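Local coordinates for protein transcriptional activator of comK gene (Bacillus halodurans, PDB 2HQB) that probably activates transcription of comK as a membrane-attached lipoprotein with a fold related to the substrate-binding proteins of ABC transporters, at residues A[79-82]-A[83-87]; A[190-193]-A[194-198]; A[239-243]-A[244-248]. All coordinates share one frame; numbering follows the deposited sequence.

Interaction 1: residues A[79-82]-A[83-87]; sequences STIH and NQYPD
I81 and Q84 are the first and last residues of a type I beta turn, which lies in the loop between helix 73-79 and strand 89-93 of the parallel sheet. N83, at the third position where asparagine is common, sends its backbone N-H to a water at 2.8 Å that in turn donates to S79 O, a carbonyl at the end of the helix. Its side chain runs alongside that of H82, pointing the same way: the carboxamide lies over one face of the imidazole, with N83 CG 3.7 Å above the ring plane near the rim, and the two planes are 36° apart. Histidine suits this place because it offers both a ring N-H and a flat face; with CG between the backbone N and the carbonyl carbon (chi1 81°), H82 ND1 is brought to S79 O at 3.2 Å, that oxygen close to the ring plane. With an alanine here, S79 O would probably keep the water but lose its ring N-H, and the N83 amide would lose the face it lies over. Q84 closes the turn through its N-H, donated to I81 O at 3.2 Å and fairly straight (161°), from well above the carbonyl plane. Its extended side chain then passes I81, bringing Q84 NE2 within 3.4 Å of I81 CG1. Y85 follows, and its aromatic ring makes the apolar part of the contact. I81 also rests on H53 and I56 of helix 49-61, while Y85 reaches K57 of that helix and F90 of the following strand, so a branched aliphatic and an aromatic residue together join loop to helix. I81 CD1 comes within 3.6 Å of Y85 CE1, while I81 O lies at the ring edge, in its plane, beside Y85 CD1.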
ATOM      1  N   SER A  79      10.179  10.198 -17.138  1.00 56.92           N
ATOM      2  CA  SER A  79       9.740  11.375 -17.859  1.00 59.66           C
ATOM      3  C   SER A  79      10.829  12.028 -18.681  1.00 58.49           C
ATOM      4  O   SER A  79      10.564  12.635 -19.721  1.00 63.11           O
ATOM      5  CB  SER A  79       9.160  12.389 -16.888  1.00 55.64           C
ATOM      6  OG  SER A  79       7.952  11.890 -16.351  1.00 70.13           O
ATOM      7  N   THR A  80      12.060  11.902 -18.215  1.00 55.45           N
ATOM      8  CA  THR A  80      13.176  12.505 -18.911  1.00 54.63           C
ATOM      9  C   THR A  80      13.699  11.562 -19.966  1.00 59.03           C
ATOM     10  O   THR A  80      14.789  11.753 -20.489  1.00 65.33           O
ATOM     11  CB  THR A  80      14.322  12.867 -17.915  1.00 52.65           C
ATOM     12  OG1 THR A  80      14.542  11.786 -16.991  1.00 49.00           O
ATOM     13  CG2 THR A  80      13.963  14.133 -17.154  1.00 51.56           C
ATOM     14  N   ILE A  81      12.915  10.550 -20.311  1.00 60.75           N
ATOM     15  CA  ILE A  81      13.397   9.591 -21.282  1.00 55.76           C
ATOM     16  C   ILE A  81      12.286   8.880 -22.088  1.00 58.58           C
ATOM     17  O   ILE A  81      12.574   8.225 -23.086  1.00 58.04           O
ATOM     18  CB  ILE A  81      14.305   8.561 -20.525  1.00 43.74           C
ATOM     19  CG1 ILE A  81      15.438   8.116 -21.424  1.00 58.71           C
ATOM     20  CG2 ILE A  81      13.484   7.364 -20.019  1.00 30.00           C
ATOM     21  CD1 ILE A  81      16.326   7.029 -20.823  1.00 72.88           C
ATOM     22  N   HIS A  82      11.024   9.043 -21.687  1.00 56.18           N
ATOM     23  CA  HIS A  82       9.934   8.330 -22.351  1.00 58.02           C
ATOM     24  C   HIS A  82       9.657   8.742 -23.769  1.00 61.49           C
ATOM     25  O   HIS A  82       8.847   8.109 -24.449  1.00 61.45           O
ATOM     26  CB  HIS A  82       8.635   8.472 -21.579  1.00 50.84           C
ATOM     27  CG  HIS A  82       7.924   9.758 -21.845  1.00 52.63           C
ATOM     28  ND1 HIS A  82       8.469  10.986 -21.530  1.00 56.82           N
ATOM     29  CD2 HIS A  82       6.706  10.012 -22.382  1.00 52.00           C
ATOM     30  CE1 HIS A  82       7.612  11.941 -21.856  1.00 53.88           C
ATOM     31  NE2 HIS A  82       6.536  11.375 -22.374  1.00 54.09           N
ATOM     32  N   ASN A  83      10.304   9.810 -24.218  1.00 66.26           N
ATOM     33  CA  ASN A  83      10.080  10.285 -25.579  1.00 63.80           C
ATOM     34  C   ASN A  83      11.067   9.759 -26.585  1.00 60.46           C
ATOM     35  O   ASN A  83      10.860   9.923 -27.777  1.00 65.71           O
ATOM     36  CB  ASN A  83      10.057  11.812 -25.643  1.00 55.93           C
ATOM     37  CG  ASN A  83       8.688  12.367 -25.381  1.00 62.32           C
ATOM     38  OD1 ASN A  83       7.690  11.823 -25.862  1.00 68.10           O
ATOM     39  ND2 ASN A  83       8.621  13.458 -24.623  1.00 62.63           N
ATOM     40  N   GLN A  84      12.151   9.155 -26.120  1.00 54.96           N
ATOM     41  CA  GLN A  84      13.120   8.591 -27.044  1.00 54.45           C
ATOM     42  C   GLN A  84      12.906   7.096 -27.163  1.00 55.93           C
ATOM     43  O   GLN A  84      13.675   6.403 -27.814  1.00 60.46           O
ATOM     44  CB  GLN A  84      14.532   8.869 -26.582  1.00 49.20           C
ATOM     45  CG  GLN A  84      14.748   8.640 -25.142  1.00 58.15           C
ATOM     46  CD  GLN A  84      16.123   9.084 -24.724  1.00 69.59           C
ATOM     47  OE1 GLN A  84      17.126   8.431 -25.030  1.00 70.48           O
ATOM     48  NE2 GLN A  84      16.186  10.213 -24.034  1.00 72.54           N
ATOM     49  N   TYR A  85      11.844   6.614 -26.529  1.00 49.90           N
ATOM     50  CA  TYR A  85      11.504   5.215 -26.555  1.00 44.65           C
ATOM     51  C   TYR A  85      10.018   5.123 -26.803  1.00 47.85           C
ATOM     52  O   TYR A  85       9.259   4.601 -25.992  1.00 49.83           O
ATOM     53  CB  TYR A  85      11.854   4.584 -25.237  1.00 33.38           C
ATOM     54  CG  TYR A  85      13.330   4.501 -24.987  1.00 39.25           C
ATOM     55  CD1 TYR A  85      13.962   5.415 -24.146  1.00 49.28           C
ATOM     56  CD2 TYR A  85      14.092   3.471 -25.533  1.00 30.80           C
ATOM     57  CE1 TYR A  85      15.312   5.304 -23.844  1.00 45.28           C
ATOM     58  CE2 TYR A  85      15.448   3.352 -25.243  1.00 40.31           C
ATOM     59  CZ  TYR A  85      16.051   4.275 -24.390  1.00 44.23           C
ATOM     60  OH  TYR A  85      17.383   4.165 -24.058  1.00 45.65           O
ATOM     61  N   PRO A  86       9.579   5.621 -27.953  1.00 50.48           N
ATOM     62  CA  PRO A  86       8.141   5.575 -28.243  1.00 48.94           C
ATOM     63  C   PRO A  86       7.572   4.168 -28.295  1.00 47.07           C
ATOM     64  O   PRO A  86       6.410   3.935 -27.968  1.00 47.77           O
ATOM     65  CB  PRO A  86       8.041   6.335 -29.568  1.00 39.99           C
ATOM     66  CG  PRO A  86       9.386   6.006 -30.226  1.00 47.55           C
ATOM     67  CD  PRO A  86      10.365   6.121 -29.100  1.00 46.91           C
ATOM     68  N   ASP A  87       8.419   3.232 -28.692  1.00 49.52           N
ATOM     69  CA  ASP A  87       8.041   1.827 -28.836  1.00 54.52           C
ATOM     70  C   ASP A  87       7.979   1.064 -27.502  1.00 60.80           C
ATOM     71  O   ASP A  87       7.689  -0.142 -27.483  1.00 65.56           O
ATOM     72  CB  ASP A  87       9.043   1.151 -29.792  1.00 48.56           C
ATOM     73  CG  ASP A  87      10.530   1.393 -29.386  1.00 56.21           C
ATOM     74  OD1 ASP A  87      10.882   2.515 -28.924  1.00 47.22           O
ATOM     75  OD2 ASP A  87      11.359   0.462 -29.548  1.00 54.68           O
TER
HETATM   76  O   HOH W   1      11.289  11.922 -22.705  1.00 60.55           O

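Interaction 2: residues A[190-193]-A[194-198]; sequences DGYH and VPVVE
V197 N donates to H193 O at 2.8 Å, and V196 N to Y192 O at 3.2 Å; these i to i+4 bonds open helix 193-203. The first lies in the plane of the H193 carbonyl, whereas V196 N approaches Y192 O almost head-on, with a C=O...N angle of 171°. P195, just before them, fits because an N-H in the first turn of a helix has no carbonyl of that helix to reach, so proline loses nothing there; its ring packs against Y192 O. The polar ends of the two aromatic residues are held elsewhere: H193 ND1 bonds to P187 O, and Y192 OH to I132 O. With CG anti to the backbone nitrogen (chi1 -175°), the imidazole of H193 presents one face to V197, whose CG2 methyl makes a CH-pi contact 3.9 Å from the ring centroid, displaced toward the NE2 side of the rim. One residue earlier in each segment, Y192 and V196 run side by side, pointing the same way, with Y192 CD1 and V196 CG2 4.1 Å apart. Valine's beta branching gives each of these neighbours a compact methyl surface without a long chain to bury. The turn that starts the helix touches two elements: Y192, P195 and V196 rest on A167 and A170 of helix 167-178, while H193 lies against Y210 of strand 206-211.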
ATOM      1  N   ASP A 190       5.425   1.227   6.280  1.00 43.40           N
ATOM      2  CA  ASP A 190       5.995  -0.087   5.884  1.00 41.82           C
ATOM      3  C   ASP A 190       7.296  -0.352   6.581  1.00 34.07           C
ATOM      4  O   ASP A 190       7.500  -1.409   7.153  1.00 31.61           O
ATOM      5  CB  ASP A 190       6.286  -0.153   4.395  1.00 51.83           C
ATOM      6  CG  ASP A 190       5.045  -0.039   3.555  1.00 50.23           C
ATOM      7  OD1 ASP A 190       4.390  -1.085   3.359  1.00 44.36           O
ATOM      8  OD2 ASP A 190       4.747   1.094   3.104  1.00 41.79           O
ATOM      9  N   GLY A 191       8.188   0.616   6.522  1.00 31.39           N
ATOM     10  CA  GLY A 191       9.456   0.423   7.186  1.00 36.50           C
ATOM     11  C   GLY A 191       9.436  -0.091   8.621  1.00 39.18           C
ATOM     12  O   GLY A 191      10.084  -1.102   8.899  1.00 36.24           O
ATOM     13  N   TYR A 192       8.695   0.568   9.528  1.00 40.78           N
ATOM     14  CA  TYR A 192       8.696   0.166  10.942  1.00 37.09           C
ATOM     15  C   TYR A 192       7.529  -0.630  11.401  1.00 38.93           C
ATOM     16  O   TYR A 192       7.457  -0.989  12.560  1.00 45.58           O
ATOM     17  CB  TYR A 192       8.801   1.393  11.842  1.00 35.21           C
ATOM     18  CG  TYR A 192       7.701   2.380  11.596  1.00 42.46           C
ATOM     19  CD1 TYR A 192       6.360   2.077  11.922  1.00 34.37           C
ATOM     20  CD2 TYR A 192       7.976   3.601  10.971  1.00 39.74           C
ATOM     21  CE1 TYR A 192       5.328   2.980  11.613  1.00 22.33           C
ATOM     22  CE2 TYR A 192       6.953   4.513  10.654  1.00 32.72           C
ATOM     23  CZ  TYR A 192       5.637   4.192  10.975  1.00 29.35           C
ATOM     24  OH  TYR A 192       4.643   5.075  10.630  1.00 39.71           O
ATOM     25  N   HIS A 193       6.612  -0.907  10.496  1.00 40.15           N
ATOM     26  CA  HIS A 193       5.415  -1.633  10.829  1.00 38.66           C
ATOM     27  C   HIS A 193       5.599  -2.853  11.742  1.00 40.58           C
ATOM     28  O   HIS A 193       5.010  -2.893  12.836  1.00 40.90           O
ATOM     29  CB  HIS A 193       4.689  -2.014   9.550  1.00 35.36           C
ATOM     30  CG  HIS A 193       3.368  -2.661   9.786  1.00 32.65           C
ATOM     31  ND1 HIS A 193       2.238  -1.941  10.110  1.00 30.51           N
ATOM     32  CD2 HIS A 193       3.003  -3.962   9.778  1.00 34.10           C
ATOM     33  CE1 HIS A 193       1.231  -2.775  10.293  1.00 38.56           C
ATOM     34  NE2 HIS A 193       1.666  -4.008  10.097  1.00 45.51           N
ATOM     35  N   VAL A 194       6.396  -3.840  11.329  1.00 39.17           N
ATOM     36  CA  VAL A 194       6.594  -5.012  12.188  1.00 38.83           C
ATOM     37  C   VAL A 194       7.209  -4.657  13.553  1.00 43.44           C
ATOM     38  O   VAL A 194       6.645  -5.004  14.598  1.00 46.76           O
ATOM     39  CB  VAL A 194       7.438  -6.034  11.535  1.00 36.79           C
ATOM     40  CG1 VAL A 194       7.638  -7.166  12.480  1.00 36.40           C
ATOM     41  CG2 VAL A 194       6.743  -6.540  10.281  1.00 41.46           C
ATOM     42  N   PRO A 195       8.373  -3.977  13.572  1.00 40.34           N
ATOM     43  CA  PRO A 195       8.973  -3.596  14.855  1.00 39.19           C
ATOM     44  C   PRO A 195       7.885  -3.155  15.858  1.00 40.04           C
ATOM     45  O   PRO A 195       7.865  -3.593  17.006  1.00 41.36           O
ATOM     46  CB  PRO A 195       9.869  -2.429  14.469  1.00 34.52           C
ATOM     47  CG  PRO A 195      10.391  -2.839  13.141  1.00 41.84           C
ATOM     48  CD  PRO A 195       9.186  -3.477  12.451  1.00 44.43           C
ATOM     49  N   VAL A 196       6.971  -2.303  15.396  1.00 41.36           N
ATOM     50  CA  VAL A 196       5.895  -1.800  16.236  1.00 42.63           C
ATOM     51  C   VAL A 196       4.795  -2.832  16.464  1.00 46.72           C
ATOM     52  O   VAL A 196       4.229  -2.873  17.552  1.00 51.53           O
ATOM     53  CB  VAL A 196       5.261  -0.498  15.650  1.00 42.16           C
ATOM     54  CG1 VAL A 196       3.966  -0.177  16.367  1.00 46.36           C
ATOM     55  CG2 VAL A 196       6.222   0.682  15.790  1.00 38.91           C
ATOM     56  N   VAL A 197       4.476  -3.657  15.464  1.00 44.27           N
ATOM     57  CA  VAL A 197       3.435  -4.671  15.662  1.00 42.31           C
ATOM     58  C   VAL A 197       3.898  -5.609  16.763  1.00 43.47           C
ATOM     59  O   VAL A 197       3.140  -5.953  17.666  1.00 45.40           O
ATOM     60  CB  VAL A 197       3.139  -5.489  14.370  1.00 33.89           C
ATOM     61  CG1 VAL A 197       2.458  -6.755  14.716  1.00 14.73           C
ATOM     62  CG2 VAL A 197       2.199  -4.743  13.501  1.00 14.72           C
ATOM     63  N   GLU A 198       5.152  -6.019  16.676  1.00 46.22           N
ATOM     64  CA  GLU A 198       5.770  -6.887  17.670  1.00 51.94           C
ATOM     65  C   GLU A 198       5.599  -6.353  19.099  1.00 53.33           C
ATOM     66  O   GLU A 198       5.014  -7.022  19.960  1.00 52.47           O
ATOM     67  CB  GLU A 198       7.254  -6.976  17.400  1.00 56.25           C
ATOM     68  CG  GLU A 198       7.747  -8.357  17.431  1.00 70.08           C
ATOM     69  CD  GLU A 198       7.640  -8.994  16.092  1.00 69.35           C
ATOM     70  OE1 GLU A 198       8.558  -8.772  15.279  1.00 85.00           O
ATOM     71  OE2 GLU A 198       6.643  -9.700  15.846  1.00 71.56           O
TER

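Interaction 3: residues A[239-243]-A[244-248]; sequences KRFQE and GKLES
The C-terminal end of helix 230-240 turns into the loop before strand 249-253, and R240 and F241 pack there against K245 and L246. G244 sits at the reversal with a positive phi (53°), a conformation that glycine adopts with ease and that residues with a CB mostly avoid. Near the end of the helix R240 O lies 2.9 Å from K245 N, while E243 N donates to K239 O at 3.0 Å. This bend belongs to the link between the two lobes of a fold like that of the periplasmic binding proteins: helix 230-240 follows strand 222-228 of the mixed sheet, and the loop leads into an edge strand of the parallel one. As modelled, the bend of R240 at chi3 (90°) turns one face of its guanidinium to K245 O, without a hydrogen bond. The lysine chain stretches out past R240 NH2, which puts two like charges close together; the whole R240-K245 arrangement is doubtful in its details. E247, with OE2 4.7 Å from R240 NH1, may ease the positive charge without touching it. The apolar half of the contact lies with L246, whose CB settles 3.7 Å from F241 N and whose CD2 reaches F241 CB at 3.8 Å. E247 O, farther along, accepts a bond from T103 OG1 in strand 102-107. Phenylalanine and leucine suit this partly covered patch, since their apolar groups pack on each other and the F241 ring also touches N65 and meets the ring of H89, the two planes about 25° apart.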
ATOM      1  N   LYS A 239      -1.478  -6.878 -18.027  1.00 65.18           N
ATOM      2  CA  LYS A 239      -2.484  -7.574 -18.775  1.00 60.88           C
ATOM      3  C   LYS A 239      -3.175  -6.561 -19.666  1.00 62.36           C
ATOM      4  O   LYS A 239      -3.495  -6.855 -20.808  1.00 66.93           O
ATOM      5  CB  LYS A 239      -3.488  -8.206 -17.816  1.00 61.46           C
ATOM      6  CG  LYS A 239      -4.531  -9.051 -18.505  1.00 67.41           C
ATOM      7  CD  LYS A 239      -5.455  -9.729 -17.521  1.00 67.03           C
ATOM      8  CE  LYS A 239      -6.319 -10.786 -18.212  1.00 72.48           C
ATOM      9  NZ  LYS A 239      -6.989 -11.727 -17.249  1.00 75.59           N
ATOM     10  N   ARG A 240      -3.427  -5.363 -19.169  1.00 61.07           N
ATOM     11  CA  ARG A 240      -4.074  -4.393 -20.035  1.00 59.37           C
ATOM     12  C   ARG A 240      -3.097  -3.946 -21.104  1.00 59.97           C
ATOM     13  O   ARG A 240      -3.476  -3.720 -22.248  1.00 61.23           O
ATOM     14  CB  ARG A 240      -4.590  -3.191 -19.246  1.00 51.32           C
ATOM     15  CG  ARG A 240      -5.722  -3.572 -18.321  1.00 55.95           C
ATOM     16  CD  ARG A 240      -6.536  -2.372 -17.936  1.00 65.97           C
ATOM     17  NE  ARG A 240      -7.628  -2.147 -18.875  1.00 77.18           N
ATOM     18  CZ  ARG A 240      -8.469  -1.120 -18.817  1.00 78.74           C
ATOM     19  NH1 ARG A 240      -8.352  -0.203 -17.866  1.00 86.53           N
ATOM     20  NH2 ARG A 240      -9.440  -1.020 -19.704  1.00 76.12           N
ATOM     21  N   PHE A 241      -1.827  -3.841 -20.753  1.00 60.59           N
ATOM     22  CA  PHE A 241      -0.855  -3.416 -21.742  1.00 62.14           C
ATOM     23  C   PHE A 241      -0.724  -4.457 -22.845  1.00 68.45           C
ATOM     24  O   PHE A 241      -0.319  -4.157 -23.971  1.00 73.19           O
ATOM     25  CB  PHE A 241       0.507  -3.198 -21.119  1.00 45.85           C
ATOM     26  CG  PHE A 241       1.554  -2.843 -22.113  1.00 46.12           C
ATOM     27  CD1 PHE A 241       1.554  -1.585 -22.718  1.00 36.45           C
ATOM     28  CD2 PHE A 241       2.546  -3.779 -22.468  1.00 45.21           C
ATOM     29  CE1 PHE A 241       2.541  -1.250 -23.676  1.00 42.61           C
ATOM     30  CE2 PHE A 241       3.548  -3.469 -23.421  1.00 32.14           C
ATOM     31  CZ  PHE A 241       3.547  -2.196 -24.027  1.00 44.80           C
ATOM     32  N   GLN A 242      -1.053  -5.692 -22.519  1.00 69.37           N
ATOM     33  CA  GLN A 242      -0.964  -6.744 -23.509  1.00 72.32           C
ATOM     34  C   GLN A 242      -2.217  -6.662 -24.391  1.00 70.99           C
ATOM     35  O   GLN A 242      -2.136  -6.767 -25.605  1.00 70.61           O
ATOM     36  CB  GLN A 242      -0.862  -8.101 -22.793  1.00 77.26           C
ATOM     37  CG  GLN A 242      -0.399  -9.265 -23.660  1.00 74.53           C
ATOM     38  CD  GLN A 242      -0.131 -10.525 -22.855  1.00 71.27           C
ATOM     39  OE1 GLN A 242      -0.889 -10.855 -21.917  1.00 54.65           O
ATOM     40  NE2 GLN A 242       0.940 -11.252 -23.226  1.00 67.31           N
ATOM     41  N   GLU A 243      -3.364  -6.443 -23.757  1.00 71.74           N
ATOM     42  CA  GLU A 243      -4.652  -6.335 -24.438  1.00 69.63           C
ATOM     43  C   GLU A 243      -4.794  -4.946 -25.065  1.00 71.17           C
ATOM     44  O   GLU A 243      -5.916  -4.451 -25.283  1.00 75.59           O
ATOM     45  CB  GLU A 243      -5.794  -6.572 -23.433  1.00 70.75           C
ATOM     46  CG  GLU A 243      -5.711  -7.902 -22.664  1.00 73.95           C
ATOM     47  CD  GLU A 243      -6.867  -8.094 -21.678  1.00 88.73           C
ATOM     48  OE1 GLU A 243      -7.134  -9.251 -21.280  1.00 90.78           O
ATOM     49  OE2 GLU A 243      -7.505  -7.087 -21.292  1.00 95.67           O
ATOM     50  N   GLY A 244      -3.654  -4.318 -25.349  1.00 65.87           N
ATOM     51  CA  GLY A 244      -3.679  -2.985 -25.920  1.00 60.18           C
ATOM     52  C   GLY A 244      -4.499  -1.950 -25.153  1.00 59.81           C
ATOM     53  O   GLY A 244      -4.417  -0.767 -25.462  1.00 60.04           O
ATOM     54  N   LYS A 245      -5.265  -2.377 -24.147  1.00 58.74           N
ATOM     55  CA  LYS A 245      -6.102  -1.471 -23.374  1.00 62.68           C
ATOM     56  C   LYS A 245      -5.488  -0.802 -22.104  1.00 68.30           C
ATOM     57  O   LYS A 245      -6.173  -0.712 -21.086  1.00 72.75           O
ATOM     58  CB  LYS A 245      -7.385  -2.220 -23.000  1.00 66.18           C
ATOM     59  CG  LYS A 245      -8.591  -1.320 -22.613  1.00 85.04           C
ATOM     60  CD  LYS A 245      -9.871  -2.151 -22.292  1.00 89.73           C
ATOM     61  CE  LYS A 245     -11.112  -1.282 -21.991  1.00 82.68           C
ATOM     62  NZ  LYS A 245     -12.167  -2.080 -21.276  1.00 70.82           N
ATOM     63  N   LEU A 246      -4.227  -0.344 -22.133  1.00 65.28           N
ATOM     64  CA  LEU A 246      -3.653   0.326 -20.954  1.00 58.87           C
ATOM     65  C   LEU A 246      -3.507   1.833 -21.144  1.00 58.09           C
ATOM     66  O   LEU A 246      -2.708   2.298 -21.963  1.00 49.29           O
ATOM     67  CB  LEU A 246      -2.271  -0.221 -20.560  1.00 59.82           C
ATOM     68  CG  LEU A 246      -1.564   0.552 -19.397  1.00 47.94           C
ATOM     69  CD1 LEU A 246      -2.256   0.343 -18.079  1.00 35.82           C
ATOM     70  CD2 LEU A 246      -0.142   0.091 -19.254  1.00 42.28           C
ATOM     71  N   GLU A 247      -4.260   2.588 -20.351  1.00 58.45           N
ATOM     72  CA  GLU A 247      -4.212   4.036 -20.420  1.00 62.53           C
ATOM     73  C   GLU A 247      -2.858   4.623 -20.098  1.00 66.46           C
ATOM     74  O   GLU A 247      -1.907   3.922 -19.729  1.00 68.16           O
ATOM     75  CB  GLU A 247      -5.217   4.652 -19.469  1.00 67.33           C
ATOM     76  CG  GLU A 247      -6.611   4.150 -19.692  1.00 83.32           C
ATOM     77  CD  GLU A 247      -7.631   5.034 -19.037  1.00 89.93           C
ATOM     78  OE1 GLU A 247      -7.524   6.269 -19.208  1.00 87.73           O
ATOM     79  OE2 GLU A 247      -8.535   4.493 -18.362  1.00 99.17           O
ATOM     80  N   SER A 248      -2.788   5.939 -20.235  1.00 65.40           N
ATOM     81  CA  SER A 248      -1.571   6.678 -19.963  1.00 64.58           C
ATOM     82  C   SER A 248      -1.948   7.689 -18.899  1.00 62.99           C
ATOM     83  O   SER A 248      -3.142   7.918 -18.645  1.00 60.73           O
ATOM     84  CB  SER A 248      -1.077   7.375 -21.230  1.00 61.60           C
ATOM     85  OG  SER A 248      -2.156   7.971 -21.927  1.00 81.23           O
TER

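In the fold
All three contacts are made where a helix begins or ends. Interactions 1 and 3 lie on the same side of the chain's centre, about 6 Å apart at their nearest atoms without touching, and both lead from a helix end toward strands of the parallel sheet. Interaction 2 lies on the opposite side, with its centre about 38 Å from that of interaction 1, and belongs to the mixed sheet's lobe. Interactions 1 and 2 are both partly buried, interaction 2 the more so; it combines regular helical bonds with valine and aromatic packing, where interaction 1 uses a turn, a histidine and a water. Interaction 3 is a surface contact of charged chains, an F241-L246 apolar pair and a glycine bend, with no clear bond across its segments.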